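Local coordinates for mirolysin (Tannerella forsythia, PDB 6R7V), which probably cleaves proteins as a zinc-dependent metzincin peptidase of the pappalysin family, here as a latent zymogen with a pro-segment cysteine on the zinc, at residues E9-M12 with E13-R16; L21-Q24 with R25-W29; S69-Q72 with V73-D77. The protein carries 1 engineered substitution. All blocks are in the same frame, centred on the assembly; numbering follows the deposited sequence.

Contact 1: residues E9-M12 with E13-R16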
ATOM      1  N   GLU A   9     -11.212   0.068  -0.973  1.00 19.06           N
ATOM      2  CA  GLU A   9     -12.017   1.275  -0.908  1.00 18.86           C
ATOM      3  C   GLU A   9     -12.695   1.341   0.456  1.00 21.41           C
ATOM      4  O   GLU A   9     -13.093   0.307   0.995  1.00 21.71           O
ATOM      5  CB  GLU A   9     -13.064   1.284  -2.037  1.00 20.92           C
ATOM      6  CG  GLU A   9     -12.455   1.396  -3.434  1.00 27.55           C
ATOM      7  CD  GLU A   9     -13.370   1.304  -4.643  1.00 47.37           C
ATOM      8  OE1 GLU A   9     -12.859   1.443  -5.779  1.00 41.70           O
ATOM      9  OE2 GLU A   9     -14.590   1.086  -4.463  1.00 38.42           O
ATOM     10  N   LEU A  10     -12.893   2.557   0.984  1.00 19.08           N
ATOM     11  CA  LEU A  10     -13.603   2.784   2.235  1.00 19.74           C
ATOM     12  C   LEU A  10     -14.698   3.811   2.024  1.00 20.47           C
ATOM     13  O   LEU A  10     -14.537   4.992   2.350  1.00 19.71           O
ATOM     14  CB  LEU A  10     -12.675   3.225   3.384  1.00 19.76           C
ATOM     15  CG  LEU A  10     -11.654   2.184   3.888  1.00 23.33           C
ATOM     16  CD1 LEU A  10     -10.729   2.817   4.938  1.00 22.23           C
ATOM     17  CD2 LEU A  10     -12.345   0.948   4.509  1.00 23.90           C
ATOM     18  N   ASN A  11     -15.813   3.367   1.434  1.00 18.58           N
ATOM     19  CA  ASN A  11     -16.966   4.220   1.195  1.00 19.47           C
ATOM     20  C   ASN A  11     -17.729   4.319   2.495  1.00 20.95           C
ATOM     21  O   ASN A  11     -18.474   3.406   2.851  1.00 20.54           O
ATOM     22  CB  ASN A  11     -17.806   3.666   0.044  1.00 19.40           C
ATOM     23  CG  ASN A  11     -18.953   4.565  -0.317  1.00 28.44           C
ATOM     24  OD1 ASN A  11     -19.548   5.214   0.546  1.00 23.36           O
ATOM     25  ND2 ASN A  11     -19.273   4.636  -1.605  1.00 27.81           N
ATOM     26  N   MET A  12     -17.472   5.386   3.245  1.00 19.91           N
ATOM     27  CA  MET A  12     -17.996   5.524   4.594  1.00 19.21           C
ATOM     28  C   MET A  12     -19.513   5.561   4.654  1.00 24.68           C
ATOM     29  O   MET A  12     -20.049   4.957   5.579  1.00 24.44           O
ATOM     30  CB  MET A  12     -17.373   6.725   5.318  1.00 21.12           C
ATOM     31  CG  MET A  12     -15.876   6.560   5.546  1.00 23.09           C
ATOM     32  SD  MET A  12     -15.314   4.994   6.303  1.00 25.86           S
ATOM     33  CE  MET A  12     -16.134   5.037   7.843  1.00 24.86           C
ATOM     34  N   GLU A  13     -20.199   6.193   3.668  1.00 23.49           N
ATOM     35  CA  GLU A  13     -21.668   6.191   3.574  1.00 25.24           C
ATOM     36  C   GLU A  13     -22.181   4.755   3.462  1.00 28.12           C
ATOM     37  O   GLU A  13     -23.146   4.388   4.144  1.00 30.04           O
ATOM     38  CB  GLU A  13     -22.121   7.025   2.348  1.00 27.03           C
ATOM     39  CG  GLU A  13     -23.625   7.039   2.087  1.00 38.38           C
ATOM     40  CD  GLU A  13     -24.143   7.768   0.854  1.00 67.44           C
ATOM     41  OE1 GLU A  13     -25.172   7.317   0.301  1.00 74.73           O
ATOM     42  OE2 GLU A  13     -23.544   8.793   0.453  1.00 52.62           O
ATOM     43  N   GLN A  14     -21.553   3.953   2.585  1.00 24.03           N
ATOM     44  CA  GLN A  14     -21.949   2.554   2.373  1.00 23.27           C
ATOM     45  C   GLN A  14     -21.632   1.710   3.588  1.00 26.39           C
ATOM     46  O   GLN A  14     -22.461   0.893   3.973  1.00 26.59           O
ATOM     47  CB  GLN A  14     -21.248   1.966   1.137  1.00 24.23           C
ATOM     48  CG  GLN A  14     -21.727   0.560   0.737  1.00 26.62           C
ATOM     49  CD  GLN A  14     -21.128   0.137  -0.582  1.00 40.06           C
ATOM     50  OE1 GLN A  14     -20.858   0.959  -1.463  1.00 31.75           O
ATOM     51  NE2 GLN A  14     -20.907  -1.154  -0.753  1.00 39.71           N
ATOM     52  N   ILE A  15     -20.435   1.882   4.185  1.00 22.42           N
ATOM     53  CA  ILE A  15     -20.029   1.083   5.345  1.00 21.95           C
ATOM     54  C   ILE A  15     -20.948   1.365   6.541  1.00 27.34           C
ATOM     55  O   ILE A  15     -21.315   0.428   7.247  1.00 25.57           O
ATOM     56  CB  ILE A  15     -18.540   1.342   5.664  1.00 23.46           C
ATOM     57  CG1 ILE A  15     -17.674   0.739   4.549  1.00 22.51           C
ATOM     58  CG2 ILE A  15     -18.145   0.805   7.050  1.00 25.35           C
ATOM     59  CD1 ILE A  15     -16.173   1.115   4.634  1.00 23.61           C
ATOM     60  N   ARG A  16     -21.373   2.629   6.731  1.00 26.03           N
ATOM     61  CA  ARG A  16     -22.279   3.011   7.810  1.00 26.98           C
ATOM     62  C   ARG A  16     -23.538   2.133   7.796  1.00 30.97           C
ATOM     63  O   ARG A  16     -24.004   1.746   8.865  1.00 31.29           O
ATOM     64  CB  ARG A  16     -22.653   4.493   7.675  1.00 28.96           C
ATOM     65  CG  ARG A  16     -23.235   5.103   8.943  1.00 34.86           C
ATOM     66  CD  ARG A  16     -23.693   6.519   8.673  1.00 43.86           C
ATOM     67  NE  ARG A  16     -23.832   7.277   9.914  1.00 56.52           N
ATOM     68  CZ  ARG A  16     -24.045   8.587   9.975  1.00 73.11           C
ATOM     69  NH1 ARG A  16     -24.150   9.194  11.149  1.00 67.56           N
ATOM     70  NH2 ARG A  16     -24.147   9.304   8.861  1.00 50.84           N
TER
HETATM   71  O   HOH W   1     -19.010   8.074   1.478  1.00 33.69           O
HETATM   72  O   HOH W   2     -18.995   1.671  -3.274  1.00 38.78           O
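Two carboxamides, those of Asn-11 and Gln-14, meet where a loop turns into helix 12-18; the side chains run at about a right angle and their amide planes are turned 52° apart. Asn-11 ND2 and Gln-14 OE1 are 4.0 Å apart, and a water joins them: it donates to Gln-14 OE1 at 2.7 Å and accepts a weak bond from Asn-11 ND2. The OD1 end of Asn-11 is given to the backbone, accepting from Gln-14 N at 3.1 Å in a nearly straight bond whose donor stands above the carbonyl plane. This is an N-cap: Asn-11 immediately precedes the helix, and its CG, anti to the backbone N (chi1 -176°), swings forward over the first turn. A second water donates to Asn-11 OD1 and accepts from Glu-13 N at 3.1 Å, so another amide of the first turn is served through solvent. The main chain carries the turn onward, with Ile-15 N bonded to Asn-11 O at 2.8 Å and Arg-16 N to Met-12 O at 2.9 Å. On the apolar side, Ile-15 CD1 reaches back to Leu-10 CD2 at 3.8 Å, while Met-12 SD lies farther from the same methyl. Leu-10 also leans on Phe-169, and its backbone N is bonded to Asp-221. Met-12 and Ile-15 both pack on Tyr-23, seating the first turn of helix 12-18 against helix 20-32.

Contact 2: residues L21-Q24 with R25-W29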
ATOM      1  N   LEU A  21     -20.460  -2.409  12.455  1.00 28.65           N
ATOM      2  CA  LEU A  21     -19.345  -2.625  13.390  1.00 29.10           C
ATOM      3  C   LEU A  21     -18.045  -2.043  12.797  1.00 28.09           C
ATOM      4  O   LEU A  21     -17.266  -1.396  13.503  1.00 27.65           O
ATOM      5  CB  LEU A  21     -19.170  -4.125  13.738  1.00 30.26           C
ATOM      6  CG  LEU A  21     -17.899  -4.535  14.551  1.00 37.97           C
ATOM      7  CD1 LEU A  21     -17.807  -3.820  15.918  1.00 40.25           C
ATOM      8  CD2 LEU A  21     -17.840  -6.045  14.755  1.00 41.49           C
ATOM      9  N   LYS A  22     -17.833  -2.232  11.489  1.00 24.07           N
ATOM     10  CA  LYS A  22     -16.646  -1.690  10.817  1.00 22.30           C
ATOM     11  C   LYS A  22     -16.674  -0.152  10.820  1.00 22.97           C
ATOM     12  O   LYS A  22     -15.639   0.479  11.081  1.00 20.94           O
ATOM     13  CB  LYS A  22     -16.571  -2.233   9.388  1.00 23.98           C
ATOM     14  CG  LYS A  22     -15.290  -1.859   8.661  1.00 27.69           C
ATOM     15  CD  LYS A  22     -15.212  -2.596   7.330  1.00 35.50           C
ATOM     16  CE  LYS A  22     -14.111  -2.097   6.434  1.00 48.93           C
ATOM     17  NZ  LYS A  22     -13.987  -2.926   5.201  1.00 60.93           N
ATOM     18  N   TYR A  23     -17.857   0.445  10.620  1.00 22.70           N
ATOM     19  CA  TYR A  23     -18.029   1.898  10.648  1.00 22.61           C
ATOM     20  C   TYR A  23     -17.611   2.443  12.016  1.00 25.06           C
ATOM     21  O   TYR A  23     -16.893   3.450  12.092  1.00 24.29           O
ATOM     22  CB  TYR A  23     -19.500   2.269  10.347  1.00 24.62           C
ATOM     23  CG  TYR A  23     -19.731   3.763  10.345  1.00 27.44           C
ATOM     24  CD1 TYR A  23     -19.335   4.549   9.261  1.00 29.91           C
ATOM     25  CD2 TYR A  23     -20.247   4.409  11.464  1.00 28.69           C
ATOM     26  CE1 TYR A  23     -19.522   5.934   9.265  1.00 30.48           C
ATOM     27  CE2 TYR A  23     -20.418   5.790  11.487  1.00 29.72           C
ATOM     28  CZ  TYR A  23     -20.046   6.550  10.390  1.00 36.73           C
ATOM     29  OH  TYR A  23     -20.237   7.914  10.413  1.00 39.27           O
ATOM     30  N   GLN A  24     -18.080   1.791  13.104  1.00 23.92           N
ATOM     31  CA  GLN A  24     -17.730   2.204  14.466  1.00 25.36           C
ATOM     32  C   GLN A  24     -16.207   2.109  14.653  1.00 27.64           C
ATOM     33  O   GLN A  24     -15.615   3.056  15.176  1.00 26.63           O
ATOM     34  CB  GLN A  24     -18.475   1.351  15.510  1.00 27.34           C
ATOM     35  CG  GLN A  24     -18.160   1.696  16.966  1.00 40.21           C
ATOM     36  CD  GLN A  24     -18.707   3.044  17.364  1.00 54.74           C
ATOM     37  OE1 GLN A  24     -19.919   3.277  17.378  1.00 53.52           O
ATOM     38  NE2 GLN A  24     -17.819   3.960  17.691  1.00 40.87           N
ATOM     39  N   ARG A  25     -15.578   0.992  14.223  1.00 23.85           N
ATOM     40  CA  ARG A  25     -14.136   0.764  14.360  1.00 23.56           C
ATOM     41  C   ARG A  25     -13.331   1.816  13.623  1.00 23.12           C
ATOM     42  O   ARG A  25     -12.331   2.301  14.154  1.00 23.38           O
ATOM     43  CB  ARG A  25     -13.732  -0.624  13.854  1.00 26.76           C
ATOM     44  CG  ARG A  25     -14.019  -1.746  14.843  1.00 38.05           C
ATOM     45  CD  ARG A  25     -13.194  -2.980  14.508  1.00 50.54           C
ATOM     46  NE  ARG A  25     -14.033  -4.119  14.126  1.00 66.35           N
ATOM     47  CZ  ARG A  25     -14.179  -4.566  12.882  1.00 82.45           C
ATOM     48  NH1 ARG A  25     -13.533  -3.986  11.878  1.00 70.08           N
ATOM     49  NH2 ARG A  25     -14.965  -5.604  12.633  1.00 70.84           N
ATOM     50  N   ILE A  26     -13.757   2.186  12.413  1.00 19.92           N
ATOM     51  CA  ILE A  26     -13.026   3.196  11.643  1.00 18.54           C
ATOM     52  C   ILE A  26     -13.175   4.565  12.305  1.00 22.63           C
ATOM     53  O   ILE A  26     -12.186   5.287  12.448  1.00 22.42           O
ATOM     54  CB  ILE A  26     -13.494   3.209  10.168  1.00 21.05           C
ATOM     55  CG1 ILE A  26     -13.120   1.904   9.446  1.00 21.85           C
ATOM     56  CG2 ILE A  26     -12.915   4.419   9.430  1.00 22.13           C
ATOM     57  CD1 ILE A  26     -13.959   1.638   8.155  1.00 23.68           C
ATOM     58  N   THR A  27     -14.402   4.910  12.735  1.00 22.88           N
ATOM     59  CA  THR A  27     -14.644   6.186  13.405  1.00 22.95           C
ATOM     60  C   THR A  27     -13.818   6.281  14.684  1.00 27.13           C
ATOM     61  O   THR A  27     -13.243   7.346  14.916  1.00 27.18           O
ATOM     62  CB  THR A  27     -16.141   6.347  13.685  1.00 26.29           C
ATOM     63  OG1 THR A  27     -16.834   6.237  12.444  1.00 30.59           O
ATOM     64  CG2 THR A  27     -16.495   7.675  14.352  1.00 28.17           C
ATOM     65  N   ASP A  28     -13.737   5.190  15.492  1.00 24.45           N
ATOM     66  CA  ASP A  28     -12.954   5.172  16.740  1.00 25.46           C
ATOM     67  C   ASP A  28     -11.487   5.398  16.421  1.00 27.27           C
ATOM     68  O   ASP A  28     -10.818   6.206  17.063  1.00 27.48           O
ATOM     69  CB  ASP A  28     -13.094   3.840  17.510  1.00 27.36           C
ATOM     70  CG  ASP A  28     -14.440   3.522  18.126  1.00 36.39           C
ATOM     71  OD1 ASP A  28     -15.195   4.468  18.427  1.00 36.49           O
ATOM     72  OD2 ASP A  28     -14.719   2.323  18.342  1.00 41.60           O
ATOM     73  N   TRP A  29     -10.990   4.694  15.390  1.00 23.25           N
ATOM     74  CA  TRP A  29      -9.594   4.821  14.971  1.00 21.96           C
ATOM     75  C   TRP A  29      -9.238   6.282  14.633  1.00 25.31           C
ATOM     76  O   TRP A  29      -8.224   6.810  15.119  1.00 25.26           O
ATOM     77  CB  TRP A  29      -9.383   3.907  13.749  1.00 20.37           C
ATOM     78  CG  TRP A  29      -7.952   3.844  13.288  1.00 21.67           C
ATOM     79  CD1 TRP A  29      -7.349   4.639  12.355  1.00 24.75           C
ATOM     80  CD2 TRP A  29      -6.950   2.934  13.749  1.00 22.01           C
ATOM     81  NE1 TRP A  29      -6.019   4.306  12.237  1.00 24.70           N
ATOM     82  CE2 TRP A  29      -5.754   3.240  13.059  1.00 26.25           C
ATOM     83  CE3 TRP A  29      -6.945   1.877  14.680  1.00 24.06           C
ATOM     84  CZ2 TRP A  29      -4.567   2.528  13.266  1.00 26.33           C
ATOM     85  CZ3 TRP A  29      -5.770   1.164  14.877  1.00 26.71           C
ATOM     86  CH2 TRP A  29      -4.589   1.517  14.208  1.00 27.41           C
TER
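Helix 20-32, the second helix of the chain, supplies a plain example of i to i+4 pairing, in which each residue of 21-24 meets the one a turn later. Gln-24 and Asp-28 make the polar pair. The glutamine chain leaves with CG anti to its own N and then bends at chi2 (69°), which brings NE2 within 2.8 Å of Asp-28 OD1. The acceptor lies almost in the amide plane of Gln-24, yet the donor arrives from above the carboxylate plane, and the hydrogen bond is noticeably bent, with an N-H...O angle of 137°. One turn of the same helix also contains a doubly used carbonyl: Tyr-23 O accepts from Thr-27 N at 3.0 Å and from Thr-27 OG1 at 2.8 Å, the two donors coming from opposite faces of the carbonyl plane. This is the familiar way for a helical threonine to satisfy its hydroxyl inside the helix. The same OG1 stands over one face of the Tyr-23 ring, off-centre toward the rim, and is 3.7 Å from CE2. A different flank of the helix is built from aliphatic carbon and a charged plane. Arg-25 bends at chi3 and folds back along Leu-21, placing NH2 3.6 Å from Leu-21 CD2, with Lys-22 CA over one face of the guanidinium group. Beside it, the extended chain of Lys-22 crosses Ile-26, CG meeting CD1 at 3.8 Å. Phe-171 from a loop packs on Lys-22, Arg-25 and Ile-26 together, whereas Tyr-23 turns to helix 12-18, where it also touches Arg-16. Farther along, Trp-29 NE1 is hydrogen-bonded to Asp-214.

Contact 3: residues S69-Q72 with V73-D77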
ATOM      1  N   SER A  69      13.203  -5.640  -8.124  1.00 16.05           N
ATOM      2  CA  SER A  69      12.853  -4.354  -8.721  1.00 14.96           C
ATOM      3  C   SER A  69      11.660  -3.736  -7.986  1.00 15.46           C
ATOM      4  O   SER A  69      11.631  -2.514  -7.847  1.00 15.84           O
ATOM      5  CB  SER A  69      12.560  -4.471 -10.210  1.00 18.97           C
ATOM      6  OG  SER A  69      11.278  -4.985 -10.514  1.00 19.61           O
ATOM      7  N   GLN A  70      10.719  -4.543  -7.460  1.00 14.24           N
ATOM      8  CA  GLN A  70       9.616  -3.956  -6.706  1.00 13.09           C
ATOM      9  C   GLN A  70      10.092  -3.340  -5.393  1.00 14.20           C
ATOM     10  O   GLN A  70       9.605  -2.265  -4.989  1.00 13.12           O
ATOM     11  CB  GLN A  70       8.530  -5.005  -6.422  1.00 14.07           C
ATOM     12  CG  GLN A  70       7.330  -4.422  -5.659  1.00 13.88           C
ATOM     13  CD  GLN A  70       6.621  -3.362  -6.477  1.00 14.41           C
ATOM     14  OE1 GLN A  70       5.915  -3.690  -7.426  1.00 14.23           O
ATOM     15  NE2 GLN A  70       6.748  -2.091  -6.137  1.00 13.91           N
ATOM     16  N   ILE A  71      11.041  -4.003  -4.721  1.00 14.07           N
ATOM     17  CA  ILE A  71      11.575  -3.471  -3.473  1.00 13.71           C
ATOM     18  C   ILE A  71      12.303  -2.159  -3.762  1.00 14.87           C
ATOM     19  O   ILE A  71      12.179  -1.191  -2.985  1.00 15.28           O
ATOM     20  CB  ILE A  71      12.485  -4.506  -2.793  1.00 16.32           C
ATOM     21  CG1 ILE A  71      11.705  -5.810  -2.561  1.00 17.94           C
ATOM     22  CG2 ILE A  71      13.006  -3.949  -1.442  1.00 18.84           C
ATOM     23  CD1 ILE A  71      10.367  -5.690  -1.731  1.00 25.13           C
ATOM     24  N   GLN A  72      13.005  -2.108  -4.909  1.00 14.29           N
ATOM     25  CA  GLN A  72      13.680  -0.870  -5.347  1.00 14.14           C
ATOM     26  C   GLN A  72      12.671   0.276  -5.509  1.00 14.73           C
ATOM     27  O   GLN A  72      12.899   1.386  -5.008  1.00 15.50           O
ATOM     28  CB  GLN A  72      14.399  -1.111  -6.670  1.00 15.72           C
ATOM     29  CG  GLN A  72      15.208   0.095  -7.132  1.00 24.66           C
ATOM     30  CD  GLN A  72      15.868  -0.114  -8.477  1.00 47.48           C
ATOM     31  OE1 GLN A  72      15.450  -0.943  -9.299  1.00 39.83           O
ATOM     32  NE2 GLN A  72      16.914   0.654  -8.730  1.00 45.13           N
ATOM     33  N   VAL A  73      11.533  -0.009  -6.160  1.00 14.01           N
ATOM     34  CA  VAL A  73      10.506   1.016  -6.360  1.00 13.00           C
ATOM     35  C   VAL A  73       9.947   1.494  -5.011  1.00 14.14           C
ATOM     36  O   VAL A  73       9.780   2.709  -4.816  1.00 14.08           O
ATOM     37  CB  VAL A  73       9.375   0.465  -7.259  1.00 14.02           C
ATOM     38  CG1 VAL A  73       8.150   1.397  -7.247  1.00 14.39           C
ATOM     39  CG2 VAL A  73       9.851   0.272  -8.704  1.00 14.70           C
ATOM     40  N   LEU A  74       9.681   0.578  -4.062  1.00 13.11           N
ATOM     41  CA  LEU A  74       9.176   1.032  -2.765  1.00 13.09           C
ATOM     42  C   LEU A  74      10.176   1.946  -2.079  1.00 13.38           C
ATOM     43  O   LEU A  74       9.799   2.977  -1.550  1.00 14.05           O
ATOM     44  CB  LEU A  74       8.832  -0.132  -1.840  1.00 13.07           C
ATOM     45  CG  LEU A  74       7.709  -1.080  -2.326  1.00 14.32           C
ATOM     46  CD1 LEU A  74       7.548  -2.246  -1.363  1.00 16.37           C
ATOM     47  CD2 LEU A  74       6.344  -0.346  -2.374  1.00 13.97           C
ATOM     48  N   ASN A  75      11.455   1.603  -2.155  1.00 14.06           N
ATOM     49  CA  ASN A  75      12.489   2.438  -1.538  1.00 14.89           C
ATOM     50  C   ASN A  75      12.630   3.777  -2.240  1.00 19.02           C
ATOM     51  O   ASN A  75      12.927   4.760  -1.565  1.00 19.93           O
ATOM     52  CB  ASN A  75      13.806   1.700  -1.495  1.00 15.04           C
ATOM     53  CG  ASN A  75      13.817   0.706  -0.341  1.00 16.86           C
ATOM     54  OD1 ASN A  75      13.516   1.092   0.777  1.00 19.83           O
ATOM     55  ND2 ASN A  75      14.142  -0.552  -0.575  1.00 17.70           N
ATOM     56  N   GLU A  76      12.355   3.848  -3.533  1.00 14.06           N
ATOM     57  CA  GLU A  76      12.356   5.136  -4.214  1.00 12.96           C
ATOM     58  C   GLU A  76      11.162   5.966  -3.810  1.00 13.96           C
ATOM     59  O   GLU A  76      11.310   7.121  -3.365  1.00 13.91           O
ATOM     60  CB  GLU A  76      12.289   4.947  -5.742  1.00 14.67           C
ATOM     61  CG  GLU A  76      13.569   4.378  -6.333  1.00 16.02           C
ATOM     62  CD  GLU A  76      13.515   4.165  -7.840  1.00 21.22           C
ATOM     63  OE1 GLU A  76      12.530   4.580  -8.493  1.00 21.34           O
ATOM     64  OE2 GLU A  76      14.468   3.552  -8.365  1.00 20.89           O
ATOM     65  N   ASP A  77       9.946   5.376  -3.909  1.00 12.93           N
ATOM     66  CA  ASP A  77       8.744   6.183  -3.678  1.00 12.29           C
ATOM     67  C   ASP A  77       8.585   6.633  -2.243  1.00 12.91           C
ATOM     68  O   ASP A  77       8.061   7.742  -2.029  1.00 13.80           O
ATOM     69  CB  ASP A  77       7.524   5.380  -4.132  1.00 13.36           C
ATOM     70  CG  ASP A  77       7.501   5.102  -5.643  1.00 14.22           C
ATOM     71  OD1 ASP A  77       8.323   5.710  -6.380  1.00 14.45           O
ATOM     72  OD2 ASP A  77       6.635   4.321  -6.091  1.00 13.98           O
TER
HETATM   73  O   HOH W   3      16.661   3.067  -6.927  1.00 28.94           O
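Water-mediated pairing joins Gln-72 to Glu-76 one turn on: the water donates to Glu-76 OE2 at 2.7 Å and accepts from Gln-72 NE2 at 3.0 Å. The direct approach is looser, since OE2 lies 3.7 Å from Gln-72 CG and the amide and carboxylate planes are turned 68° apart. Both chains are extended beyond CG, and they cross above the helix surface with the water between their polar ends. Glu-76 OE2 is gripped a second time, by a salt bridge to Arg-191, which probably stabilises the ionised carboxylate. Gln-70 behaves differently. Its chain bends at chi2 (63°), laying NE2 alongside Val-73 at 3.8 Å from CB; although the residue is buried, its amide is satisfied at both ends, OE1 by Gly-190 N and NE2 by Gly-202 O. On another side of the helix, Asn-75 and Ile-71 point the same way and lie side by side, Ile-71 CG2 resting 3.7 Å from Asn-75 ND2. The oxygen of that amide, OD1, accepts from Phe-103 N, tying the helix to strand 101-105. Ile-71 CD1 and Leu-74 CD1 make a slack apolar contact at 4.5 Å, and Val-73 CG2 tucks against Ser-69 O at 3.4 Å. Four successive i to i+4 backbone bonds run beneath these side chains, among them Glu-76 N to Gln-72 O at 2.9 Å. The helix lies between sheet and helix: Leu-74 touches Phe-103 of the strand as well as Thr-206 and Val-209 of helix 203-212, which bears the zinc ligands His-207 and His-211, a backing-helix arrangement in keeping with the metzincin catalytic domain.

In the fold
The three contacts come in series along the chain, each local to a single helix or its start. Contacts 1 and 2, centred 11 Å apart, lie on the successive helices 12-18 and 20-32, which touch directly: Met-12 CE comes within 3.5 Å of Tyr-23 CD1 and within 3.6 Å of Ile-26 CG2. Contact 3, on helix 64-77, sits across the chain's centre, about 31 Å from contact 1 and 32 Å from contact 2, centre to centre. The first pair follows Cys-6, a zinc ligand, consistent with a pro-segment laid over the active site, whereas contact 3 packs against helix 203-212, which carries two of the zinc ligands.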